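Local coordinates for butyryl-CoA dehydrogenase (Marinomonas mediterranea, PDB 6CXT), which is a flavoprotein of the acyl-CoA dehydrogenase family that binds flavin-adenine dinucleotide, at residues L83-A88 against R205-N210; R118-N123 against V157-I162; V316-L321 against E371-R376. All blocks are in the same frame, centred on the assembly; numbering follows the deposited sequence.

Interactions 1 and 2 lie side by side at the flavin, their centres 9 Å apart, and both touch FAD. Along the chain, interaction 2 is nested inside the loop closed by interaction 1, and the two meet where strands 147-158 and 209-220 neighbour each other in the antiparallel sheet: P208 O lies 2.8 Å from N159 N, probably a hydrogen bond. Interaction 3 follows later in the sequence, in the C-terminal helical domain, with its centre 24 Å from that of interaction 1 and 27 Å from that of interaction 2, across the chain's centre from the latter. All three reach the bound FK4, through F85, N123 and L372 respectively.

Interaction 1. Residues L83-A88 against R205-N210. With FAD (flavin-adenine dinucleotide), chain D; EDO (1,2-ethanediol), chain E.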
loop_
_atom_site.group_PDB
_atom_site.type_symbol
_atom_site.label_atom_id
_atom_site.label_comp_id
_atom_site.label_asym_id
_atom_site.label_seq_id
_atom_site.Cartn_x
_atom_site.Cartn_y
_atom_site.Cartn_z
ATOM N N LEU B 83 -10.036 28.524 -1.449
ATOM C CA LEU B 83 -10.549 29.702 -0.723
ATOM C C LEU B 83 -10.644 29.429 0.784
ATOM O O LEU B 83 -10.229 30.257 1.618
ATOM C CB LEU B 83 -11.892 30.195 -1.298
ATOM C CG LEU B 83 -12.537 31.396 -0.541
ATOM C CD1 LEU B 83 -11.613 32.589 -0.603
ATOM C CD2 LEU B 83 -13.851 31.799 -1.195
ATOM N N LEU B 84 -11.185 28.269 1.148
ATOM C CA LEU B 84 -11.267 27.867 2.557
ATOM C C LEU B 84 -9.886 27.788 3.178
ATOM O O LEU B 84 -9.715 28.171 4.341
ATOM C CB LEU B 84 -11.985 26.511 2.697
ATOM C CG LEU B 84 -13.474 26.620 2.331
ATOM C CD1 LEU B 84 -14.064 25.198 2.393
ATOM C CD2 LEU B 84 -14.251 27.609 3.252
ATOM N N PHE B 85 -8.945 27.256 2.416
ATOM C CA PHE B 85 -7.554 27.098 2.839
ATOM C C PHE B 85 -6.944 28.499 3.127
ATOM O O PHE B 85 -6.361 28.694 4.169
ATOM C CB PHE B 85 -6.787 26.408 1.739
ATOM C CG PHE B 85 -5.293 26.421 1.921
ATOM C CD1 PHE B 85 -4.691 25.746 2.963
ATOM C CD2 PHE B 85 -4.485 27.056 0.980
ATOM C CE1 PHE B 85 -3.272 25.785 3.140
ATOM C CE2 PHE B 85 -3.081 27.107 1.122
ATOM C CZ PHE B 85 -2.472 26.440 2.190
ATOM N N ALA B 86 -7.083 29.427 2.179
ATOM C CA ALA B 86 -6.636 30.848 2.405
ATOM C C ALA B 86 -7.203 31.391 3.722
ATOM O O ALA B 86 -6.492 32.064 4.501
ATOM C CB ALA B 86 -7.030 31.735 1.212
ATOM N N GLY B 87 -8.489 31.141 3.948
ATOM C CA GLY B 87 -9.199 31.666 5.101
ATOM C C GLY B 87 -8.667 31.035 6.367
ATOM O O GLY B 87 -8.545 31.696 7.403
ATOM N N ALA B 88 -8.355 29.728 6.318
ATOM C CA ALA B 88 -7.902 29.037 7.508
ATOM C C ALA B 88 -6.458 29.378 7.836
ATOM O O ALA B 88 -6.080 29.412 9.001
ATOM C CB ALA B 88 -8.115 27.498 7.345
ATOM N N ARG B 205 -5.990 27.157 -6.433
ATOM C CA ARG B 205 -5.871 28.385 -7.194
ATOM C C ARG B 205 -6.372 29.639 -6.448
ATOM O O ARG B 205 -5.757 30.687 -6.560
ATOM C CB ARG B 205 -6.523 28.201 -8.593
ATOM N N SER B 206 -7.441 29.538 -5.654
ATOM C CA SER B 206 -7.968 30.712 -4.944
ATOM C C SER B 206 -7.100 31.172 -3.779
ATOM O O SER B 206 -7.367 32.252 -3.240
ATOM C CB SER B 206 -9.406 30.560 -4.485
ATOM O OG SER B 206 -10.243 30.334 -5.639
ATOM N N ALA B 207 -6.116 30.360 -3.380
ATOM C CA ALA B 207 -5.238 30.747 -2.247
ATOM C C ALA B 207 -3.957 31.250 -2.899
ATOM O O ALA B 207 -3.162 30.460 -3.384
ATOM C CB ALA B 207 -4.951 29.556 -1.313
ATOM N N PRO B 208 -3.718 32.578 -2.888
ATOM C CA PRO B 208 -2.494 33.075 -3.513
ATOM C C PRO B 208 -1.268 32.502 -2.819
ATOM O O PRO B 208 -1.301 32.306 -1.593
ATOM C CB PRO B 208 -2.529 34.599 -3.219
ATOM C CG PRO B 208 -3.923 34.881 -2.958
ATOM C CD PRO B 208 -4.506 33.656 -2.276
ATOM N N LEU B 209 -0.213 32.245 -3.581
ATOM C CA LEU B 209 1.068 31.819 -2.997
ATOM C C LEU B 209 2.146 32.735 -3.588
ATOM O O LEU B 209 2.284 32.861 -4.795
ATOM C CB LEU B 209 1.372 30.325 -3.338
ATOM C CG LEU B 209 2.538 29.731 -2.566
ATOM C CD1 LEU B 209 2.322 29.702 -1.055
ATOM C CD2 LEU B 209 2.818 28.302 -3.059
ATOM N N ASN B 210 2.967 33.341 -2.726
ATOM C CA ASN B 210 3.885 34.343 -3.247
ATOM C C ASN B 210 5.224 34.383 -2.523
ATOM O O ASN B 210 5.313 34.116 -1.327
ATOM C CB ASN B 210 3.271 35.776 -3.006
ATOM C CG ASN B 210 1.860 35.900 -3.483
ATOM O OD1 ASN B 210 0.933 35.574 -2.748
ATOM N ND2 ASN B 210 1.680 36.398 -4.719
HETATM P PA FAD D . 12.019 20.544 1.866
HETATM O O1A FAD D . 11.957 20.900 3.339
HETATM O O2A FAD D . 13.156 20.923 0.932
HETATM O O5B FAD D . 11.712 18.950 1.743
HETATM C C5B FAD D . 11.893 18.220 0.507
HETATM C C4B FAD D . 11.696 16.738 0.886
HETATM O O4B FAD D . 12.654 16.361 1.908
HETATM C C3B FAD D . 10.304 16.497 1.458
HETATM O O3B FAD D . 9.970 15.170 1.030
HETATM C C2B FAD D . 10.566 16.458 2.980
HETATM O O2B FAD D . 9.552 15.748 3.735
HETATM C C1B FAD D . 11.990 15.828 3.041
HETATM N N9A FAD D . 12.610 16.179 4.336
HETATM C C8A FAD D . 13.076 17.396 4.727
HETATM N N7A FAD D . 13.479 17.340 6.046
HETATM C C5A FAD D . 13.246 16.078 6.503
HETATM C C6A FAD D . 13.433 15.316 7.766
HETATM N N6A FAD D . 13.943 15.909 8.903
HETATM N N1A FAD D . 13.044 14.005 7.772
HETATM C C2A FAD D . 12.503 13.370 6.677
HETATM N N3A FAD D . 12.335 14.012 5.500
HETATM C C4A FAD D . 12.668 15.325 5.356
HETATM N N1 FAD D . 5.144 28.385 4.125
HETATM C C2 FAD D . 4.889 29.516 4.876
HETATM O O2 FAD D . 5.843 29.935 5.587
HETATM N N3 FAD D . 3.696 30.179 4.869
HETATM C C4 FAD D . 2.692 29.788 4.059
HETATM O O4 FAD D . 1.627 30.407 4.061
HETATM C C4X FAD D . 2.894 28.573 3.197
HETATM N N5 FAD D . 1.959 28.120 2.332
HETATM C C5X FAD D . 2.169 27.060 1.502
HETATM C C6 FAD D . 1.120 26.674 0.624
HETATM C C7 FAD D . 1.326 25.592 -0.257
HETATM C C7M FAD D . 0.221 25.214 -1.212
HETATM C C8 FAD D . 2.607 24.866 -0.261
HETATM C C8M FAD D . 2.821 23.709 -1.179
HETATM C C9 FAD D . 3.640 25.222 0.631
HETATM C C9A FAD D . 3.443 26.306 1.517
HETATM N N10 FAD D . 4.464 26.739 2.422
HETATM C C10 FAD D . 4.204 27.875 3.264
HETATM C "C1'" FAD D . 5.762 26.082 2.479
HETATM C "C2'" FAD D . 5.607 24.716 3.189
HETATM O "O2'" FAD D . 5.366 24.823 4.603
HETATM C "C3'" FAD D . 6.812 23.859 2.839
HETATM O "O3'" FAD D . 6.720 23.586 1.425
HETATM C "C4'" FAD D . 7.072 22.593 3.674
HETATM O "O4'" FAD D . 7.440 22.957 5.043
HETATM C "C5'" FAD D . 8.210 21.755 3.074
HETATM O "O5'" FAD D . 9.332 22.620 2.860
HETATM P P FAD D . 10.053 22.605 1.461
HETATM O O1P FAD D . 11.252 23.557 1.492
HETATM O O2P FAD D . 9.098 22.835 0.305
HETATM O O3P FAD D . 10.654 21.134 1.240
HETATM C C1 EDO E . -9.338 26.318 -6.202
HETATM O O1 EDO E . -9.118 27.276 -5.154
HETATM C C2 EDO E . -10.248 25.126 -5.814
HETATM O O2 EDO E . -9.581 24.479 -4.706
#
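F85 and A86, on helix 81-101 of the N-terminal domain of this acyl-CoA dehydrogenase fold, pack on A207 in the loop that leads into strand 209-220 of the beta domain. This is the tight part. The A207 methyl sits at the edge of the F85 ring, near its plane, with CB 3.4 Å from F85 CD2; A207 CB also meets A86 CB at 3.9 Å. F85 CG stands anti to the backbone N (chi1 169°), which carries the ring past A207 toward the flavin and into the FK4 pocket; F362 meets the ring at a shallow angle. L209, two residues further on, puts CD1 over the flavin face, 3.7 Å from FAD C6, while F85 CZ comes to the C6 edge from the other side of the flavin plane.

Toward L83 the contact loosens. S206 is partly exposed and meets the helix mainly through its CB, 3.7 Å from L83 N. Its OG and the L83 amide both go to D80, one to each carboxylate oxygen, tying loop to helix. An ethanediol, probably from the crystallisation liquor, lies beside it: S206 N donates to EDO O1 at 2.9 Å, with an N-H...O angle of 164°.

Interaction 2. Residues R118-N123 against V157-I162; sequences RKIAAN and VTNGSI. With FAD (flavin-adenine dinucleotide), chain D.
The start of strand 121-124 runs past the end of strand 147-158, where V157-G160 form a type II beta turn, closed by G160 N to V157 O, and the backbones come nearest at A122 and N159, CA to CA 5.3 Å. No direct backbone hydrogen bond joins the segments; one side chain and one water do that work. N159 ND2 donates to A121 O at 3.2 Å, nearly straight (166°), with the acceptor close to the plane of the amide and the donor tilted 18° from the carbonyl plane. The same nitrogen also donates to A86 O on helix 81-101, so both bonds fix the rotation of the amide and bring helix, strand and turn together.

The A122 methyl packs against the turn, its CB 3.2 Å from T158 O and in contact with V157 CG1, the branch anti to the backbone N (chi1 -176°). At the outer end the I120 and I162 side chains cross obliquely and meet through their CD1 methyls, 3.9 Å apart, while I120 CB is 3.6 Å from I162 O. I120 also leans on R35 and W38 of helix 35-44.

At the other end the two segments share the flavin. N123 O accepts from FAD N3 at 2.9 Å. T158 N donates to FAD O4, and T158 OG1 donates to FAD N5 at 2.7 Å. A water completes the bridge, accepting from N123 N and donating to T158 O and FAD O4. N123 OD1 turns to FK4 instead. These two strand ends form part of the flavin site, the part that holds the pyrimidine edge and N5 of the isoalloxazine, as in the beta domain of the acyl-CoA dehydrogenase fold.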
loop_
_atom_site.group_PDB
_atom_site.type_symbol
_atom_site.label_atom_id
_atom_site.label_comp_id
_atom_site.label_asym_id
_atom_site.label_seq_id
_atom_site.Cartn_x
_atom_site.Cartn_y
_atom_site.Cartn_z
ATOM N N ARG B 118 -11.967 41.780 6.843
ATOM C CA ARG B 118 -11.751 43.056 6.230
ATOM C C ARG B 118 -10.270 43.297 6.018
ATOM O O ARG B 118 -9.931 43.964 5.102
ATOM C CB ARG B 118 -12.399 44.158 7.060
ATOM N N LYS B 119 -9.473 42.788 6.900
ATOM C CA LYS B 119 -8.078 42.775 6.691
ATOM C C LYS B 119 -7.705 41.274 6.641
ATOM O O LYS B 119 -8.342 40.458 7.244
ATOM C CB LYS B 119 -7.346 43.593 7.710
ATOM C CG LYS B 119 -7.543 45.079 7.445
ATOM C CD LYS B 119 -6.447 45.916 8.013
ATOM C CE LYS B 119 -6.761 47.394 7.946
ATOM N NZ LYS B 119 -5.926 48.102 8.936
ATOM N N ILE B 120 -6.675 40.976 5.899
ATOM C CA ILE B 120 -6.241 39.586 5.625
ATOM C C ILE B 120 -4.800 39.454 6.131
ATOM O O ILE B 120 -3.963 40.343 5.910
ATOM C CB ILE B 120 -6.274 39.304 4.094
ATOM C CG1 ILE B 120 -7.673 39.593 3.548
ATOM C CG2 ILE B 120 -5.719 37.883 3.769
ATOM C CD1 ILE B 120 -7.938 39.172 2.101
ATOM N N ALA B 121 -4.494 38.319 6.784
ATOM C CA ALA B 121 -3.153 38.062 7.285
ATOM C C ALA B 121 -2.570 36.847 6.569
ATOM O O ALA B 121 -3.321 35.981 6.058
ATOM C CB ALA B 121 -3.152 37.850 8.789
ATOM N N ALA B 122 -1.246 36.854 6.475
ATOM C CA ALA B 122 -0.494 35.811 5.838
ATOM C C ALA B 122 0.562 35.410 6.836
ATOM O O ALA B 122 1.126 36.251 7.546
ATOM C CB ALA B 122 0.168 36.355 4.562
ATOM N N ASN B 123 0.919 34.142 6.836
ATOM C CA ASN B 123 1.938 33.555 7.678
ATOM C C ASN B 123 3.245 33.422 6.869
ATOM O O ASN B 123 3.228 32.854 5.812
ATOM C CB ASN B 123 1.428 32.191 8.138
ATOM C CG ASN B 123 2.378 31.476 9.039
ATOM O OD1 ASN B 123 2.564 30.277 8.915
ATOM N ND2 ASN B 123 2.937 32.180 9.957
ATOM N N VAL B 157 4.475 32.255 0.610
ATOM C CA VAL B 157 3.541 32.852 1.536
ATOM C C VAL B 157 2.118 32.743 0.993
ATOM O O VAL B 157 1.780 33.425 0.005
ATOM C CB VAL B 157 3.959 34.336 1.773
ATOM C CG1 VAL B 157 3.057 34.968 2.806
ATOM C CG2 VAL B 157 5.437 34.338 2.290
ATOM N N THR B 158 1.274 31.936 1.671
ATOM C CA THR B 158 -0.117 31.851 1.313
ATOM C C THR B 158 -0.782 33.205 1.671
ATOM O O THR B 158 -0.537 33.746 2.774
ATOM C CB THR B 158 -0.778 30.663 2.053
ATOM O OG1 THR B 158 -0.290 29.439 1.469
ATOM C CG2 THR B 158 -2.298 30.707 1.914
ATOM N N ASN B 159 -1.595 33.736 0.754
ATOM C CA ASN B 159 -2.172 35.057 0.900
ATOM C C ASN B 159 -1.131 36.183 0.734
ATOM O O ASN B 159 -1.458 37.331 1.068
ATOM C CB ASN B 159 -2.889 35.248 2.260
ATOM C CG ASN B 159 -3.996 34.232 2.483
ATOM O OD1 ASN B 159 -4.515 33.647 1.524
ATOM N ND2 ASN B 159 -4.359 34.020 3.731
ATOM N N GLY B 160 0.067 35.872 0.256
ATOM C CA GLY B 160 1.140 36.885 0.106
ATOM C C GLY B 160 0.656 38.155 -0.602
ATOM O O GLY B 160 0.868 39.316 -0.082
ATOM N N SER B 161 0.010 37.984 -1.767
ATOM C CA SER B 161 -0.408 39.154 -2.566
ATOM C C SER B 161 -1.539 39.977 -1.947
ATOM O O SER B 161 -1.589 41.194 -2.123
ATOM C CB SER B 161 -0.772 38.759 -4.006
ATOM O OG SER B 161 -1.798 37.772 -3.931
ATOM N N ILE B 162 -2.405 39.343 -1.163
ATOM C CA ILE B 162 -3.607 39.985 -0.618
ATOM C C ILE B 162 -3.457 40.413 0.842
ATOM O O ILE B 162 -4.403 40.948 1.427
ATOM C CB ILE B 162 -4.860 39.052 -0.814
ATOM C CG1 ILE B 162 -4.605 37.692 -0.134
ATOM C CG2 ILE B 162 -5.140 38.899 -2.336
ATOM C CD1 ILE B 162 -5.845 36.803 -0.112
HETATM P PA FAD D . 12.019 20.544 1.866
HETATM O O1A FAD D . 11.957 20.900 3.339
HETATM O O2A FAD D . 13.156 20.923 0.932
HETATM O O5B FAD D . 11.712 18.950 1.743
HETATM C C5B FAD D . 11.893 18.220 0.507
HETATM C C4B FAD D . 11.696 16.738 0.886
HETATM O O4B FAD D . 12.654 16.361 1.908
HETATM C C3B FAD D . 10.304 16.497 1.458
HETATM O O3B FAD D . 9.970 15.170 1.030
HETATM C C2B FAD D . 10.566 16.458 2.980
HETATM O O2B FAD D . 9.552 15.748 3.735
HETATM C C1B FAD D . 11.990 15.828 3.041
HETATM N N9A FAD D . 12.610 16.179 4.336
HETATM C C8A FAD D . 13.076 17.396 4.727
HETATM N N7A FAD D . 13.479 17.340 6.046
HETATM C C5A FAD D . 13.246 16.078 6.503
HETATM C C6A FAD D . 13.433 15.316 7.766
HETATM N N6A FAD D . 13.943 15.909 8.903
HETATM N N1A FAD D . 13.044 14.005 7.772
HETATM C C2A FAD D . 12.503 13.370 6.677
HETATM N N3A FAD D . 12.335 14.012 5.500
HETATM C C4A FAD D . 12.668 15.325 5.356
HETATM N N1 FAD D . 5.144 28.385 4.125
HETATM C C2 FAD D . 4.889 29.516 4.876
HETATM O O2 FAD D . 5.843 29.935 5.587
HETATM N N3 FAD D . 3.696 30.179 4.869
HETATM C C4 FAD D . 2.692 29.788 4.059
HETATM O O4 FAD D . 1.627 30.407 4.061
HETATM C C4X FAD D . 2.894 28.573 3.197
HETATM N N5 FAD D . 1.959 28.120 2.332
HETATM C C5X FAD D . 2.169 27.060 1.502
HETATM C C6 FAD D . 1.120 26.674 0.624
HETATM C C7 FAD D . 1.326 25.592 -0.257
HETATM C C7M FAD D . 0.221 25.214 -1.212
HETATM C C8 FAD D . 2.607 24.866 -0.261
HETATM C C8M FAD D . 2.821 23.709 -1.179
HETATM C C9 FAD D . 3.640 25.222 0.631
HETATM C C9A FAD D . 3.443 26.306 1.517
HETATM N N10 FAD D . 4.464 26.739 2.422
HETATM C C10 FAD D . 4.204 27.875 3.264
HETATM C "C1'" FAD D . 5.762 26.082 2.479
HETATM C "C2'" FAD D . 5.607 24.716 3.189
HETATM O "O2'" FAD D . 5.366 24.823 4.603
HETATM C "C3'" FAD D . 6.812 23.859 2.839
HETATM O "O3'" FAD D . 6.720 23.586 1.425
HETATM C "C4'" FAD D . 7.072 22.593 3.674
HETATM O "O4'" FAD D . 7.440 22.957 5.043
HETATM C "C5'" FAD D . 8.210 21.755 3.074
HETATM O "O5'" FAD D . 9.332 22.620 2.860
HETATM P P FAD D . 10.053 22.605 1.461
HETATM O O1P FAD D . 11.252 23.557 1.492
HETATM O O2P FAD D . 9.098 22.835 0.305
HETATM O O3P FAD D . 10.654 21.134 1.240
HETATM O O HOH W 1 -0.154 32.282 5.067
#

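Interaction 3. Residues V316-L321 against E371-R376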
loop_
_atom_site.group_PDB
_atom_site.type_symbol
_atom_site.label_atom_id
_atom_site.label_comp_id
_atom_site.label_asym_id
_atom_site.label_seq_id
_atom_site.Cartn_x
_atom_site.Cartn_y
_atom_site.Cartn_z
ATOM N N VAL B 316 -2.426 15.750 17.058
ATOM C CA VAL B 316 -2.562 16.717 15.952
ATOM C C VAL B 316 -1.728 16.301 14.745
ATOM O O VAL B 316 -2.189 16.360 13.581
ATOM C CB VAL B 316 -2.245 18.179 16.435
ATOM C CG1 VAL B 316 -2.065 19.120 15.228
ATOM C CG2 VAL B 316 -3.392 18.682 17.300
ATOM N N ALA B 317 -0.500 15.879 14.989
ATOM C CA ALA B 317 0.317 15.446 13.884
ATOM C C ALA B 317 -0.315 14.163 13.221
ATOM O O ALA B 317 -0.278 14.041 11.991
ATOM C CB ALA B 317 1.732 15.135 14.358
ATOM N N MET B 318 -0.827 13.220 14.029
ATOM C CA MET B 318 -1.471 12.039 13.440
ATOM C C MET B 318 -2.679 12.449 12.586
ATOM O O MET B 318 -2.889 11.889 11.500
ATOM C CB MET B 318 -1.901 11.054 14.540
ATOM C CG MET B 318 -0.698 10.389 15.210
ATOM S SD MET B 318 -1.364 9.083 16.283
ATOM C CE MET B 318 0.208 8.285 16.652
ATOM N N SER B 319 -3.475 13.395 13.054
ATOM C CA SER B 319 -4.652 13.829 12.340
ATOM C C SER B 319 -4.303 14.500 11.044
ATOM O O SER B 319 -4.906 14.193 9.971
ATOM C CB SER B 319 -5.447 14.765 13.232
ATOM O OG SER B 319 -6.580 15.280 12.580
ATOM N N LYS B 320 -3.313 15.421 11.106
ATOM C CA LYS B 320 -2.864 16.160 9.894
ATOM C C LYS B 320 -2.410 15.114 8.843
ATOM O O LYS B 320 -2.752 15.189 7.637
ATOM C CB LYS B 320 -1.644 17.066 10.253
ATOM C CG LYS B 320 -1.273 18.087 9.179
ATOM C CD LYS B 320 -0.537 17.525 7.965
ATOM C CE LYS B 320 0.175 18.635 7.209
ATOM N NZ LYS B 320 0.896 18.217 5.950
ATOM N N LEU B 321 -1.570 14.184 9.297
ATOM C CA LEU B 321 -1.029 13.141 8.401
ATOM C C LEU B 321 -2.186 12.290 7.821
ATOM O O LEU B 321 -2.254 12.103 6.616
ATOM C CB LEU B 321 -0.060 12.249 9.194
ATOM C CG LEU B 321 0.583 11.072 8.457
ATOM C CD1 LEU B 321 1.415 11.617 7.304
ATOM C CD2 LEU B 321 1.425 10.234 9.471
ATOM N N GLU B 371 8.131 12.603 11.902
ATOM C CA GLU B 371 9.159 13.033 12.869
ATOM C C GLU B 371 8.565 13.459 14.197
ATOM O O GLU B 371 9.054 13.040 15.257
ATOM C CB GLU B 371 10.076 14.138 12.308
ATOM C CG GLU B 371 11.003 13.599 11.269
ATOM C CD GLU B 371 12.035 12.664 11.870
ATOM O OE1 GLU B 371 12.999 13.120 12.497
ATOM O OE2 GLU B 371 11.907 11.450 11.733
ATOM N N LEU B 372 7.529 14.289 14.154
ATOM C CA LEU B 372 6.873 14.702 15.367
ATOM C C LEU B 372 6.199 13.557 16.095
ATOM O O LEU B 372 6.270 13.451 17.310
ATOM C CB LEU B 372 5.789 15.741 15.060
ATOM C CG LEU B 372 6.463 17.063 14.630
ATOM C CD1 LEU B 372 5.516 17.906 13.742
ATOM C CD2 LEU B 372 6.868 17.768 15.935
ATOM N N ILE B 373 5.481 12.713 15.352
ATOM C CA ILE B 373 4.879 11.543 16.022
ATOM C C ILE B 373 5.959 10.685 16.745
ATOM O O ILE B 373 5.737 10.303 17.898
ATOM C CB ILE B 373 4.095 10.695 14.965
ATOM C CG1 ILE B 373 2.873 11.508 14.463
ATOM C CG2 ILE B 373 3.629 9.358 15.580
ATOM C CD1 ILE B 373 2.374 11.072 13.057
ATOM N N CYS B 374 7.043 10.361 16.057
ATOM C CA CYS B 374 8.124 9.545 16.592
ATOM C C CYS B 374 8.657 10.189 17.881
ATOM O O CYS B 374 8.814 9.502 18.900
ATOM C CB CYS B 374 9.306 9.471 15.620
ATOM S SG CYS B 374 8.898 8.417 14.193
ATOM N N ASN B 375 8.836 11.517 17.832
ATOM C CA ASN B 375 9.306 12.227 19.016
ATOM C C ASN B 375 8.327 12.098 20.190
ATOM O O ASN B 375 8.742 11.730 21.319
ATOM C CB ASN B 375 9.590 13.695 18.653
ATOM C CG ASN B 375 9.981 14.524 19.876
ATOM O OD1 ASN B 375 9.130 15.171 20.463
ATOM N ND2 ASN B 375 11.250 14.429 20.294
ATOM N N ARG B 376 7.025 12.332 19.946
ATOM C CA ARG B 376 6.034 12.175 20.982
ATOM C C ARG B 376 5.824 10.742 21.449
ATOM O O ARG B 376 5.347 10.525 22.557
ATOM C CB ARG B 376 4.680 12.830 20.601
ATOM C CG ARG B 376 4.737 14.329 20.409
ATOM C CD ARG B 376 5.441 15.022 21.614
ATOM N NE ARG B 376 5.311 16.488 21.583
ATOM C CZ ARG B 376 5.990 17.352 20.818
ATOM N NH1 ARG B 376 6.901 16.959 19.927
ATOM N NH2 ARG B 376 5.728 18.673 20.956
#
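I373 of helix 366-377 reaches across to A317, M318 and L321 of helix 313-338, and it carries most of an entirely apolar contact. The two helical segments run roughly antiparallel, with axes 9.3 Å apart at closest approach and a crossing angle of -150°; A317 and I373 face each other where the backbones are nearest.

Apolar packing comes first. I373 CG1 lies 3.8 Å from the A317 methyl, and its CD1 continues to L321 CD2, also at 3.8 Å, the two side chains crossing at about a right angle. I373 sets CG1 anti to its own carbonyl carbon (chi1 -67°) and extends to CD1, which puts one branch between A317, M318 and L321. L372 adds a looser touch, CB to A317 CB at 4.2 Å; its side chain also borders FK4 and R243 of helix 231-245.

M318 adds a longer side chain to the same apolar group, touching through CG and CE. It runs extended beyond CG and crosses I373 at about a right angle: its CG rests against CG1 and CD1 of I373, while the terminal CE reaches round to I373 CG2 at 3.7 Å. I373 is thus touched on both branches by the one methionine. A third subunit continues this packing, its E293 meeting M318 and its V290 meeting L321.

Polar groups, the second kind, work away from the interface. K320 NZ donates to the carbonyl oxygens of S359, F362 and G364, and R376 NE forms a salt bridge with D311. E371 OE2 is hydrogen-bonded to H283 of the third subunit. With no hydrogen bond between the two segments, the pairing of these helices in the C-terminal domain rests on the fit of buried methyl and methylene groups, while the polar side chains bond to other parts of the chain and, through E371, to a neighbouring subunit.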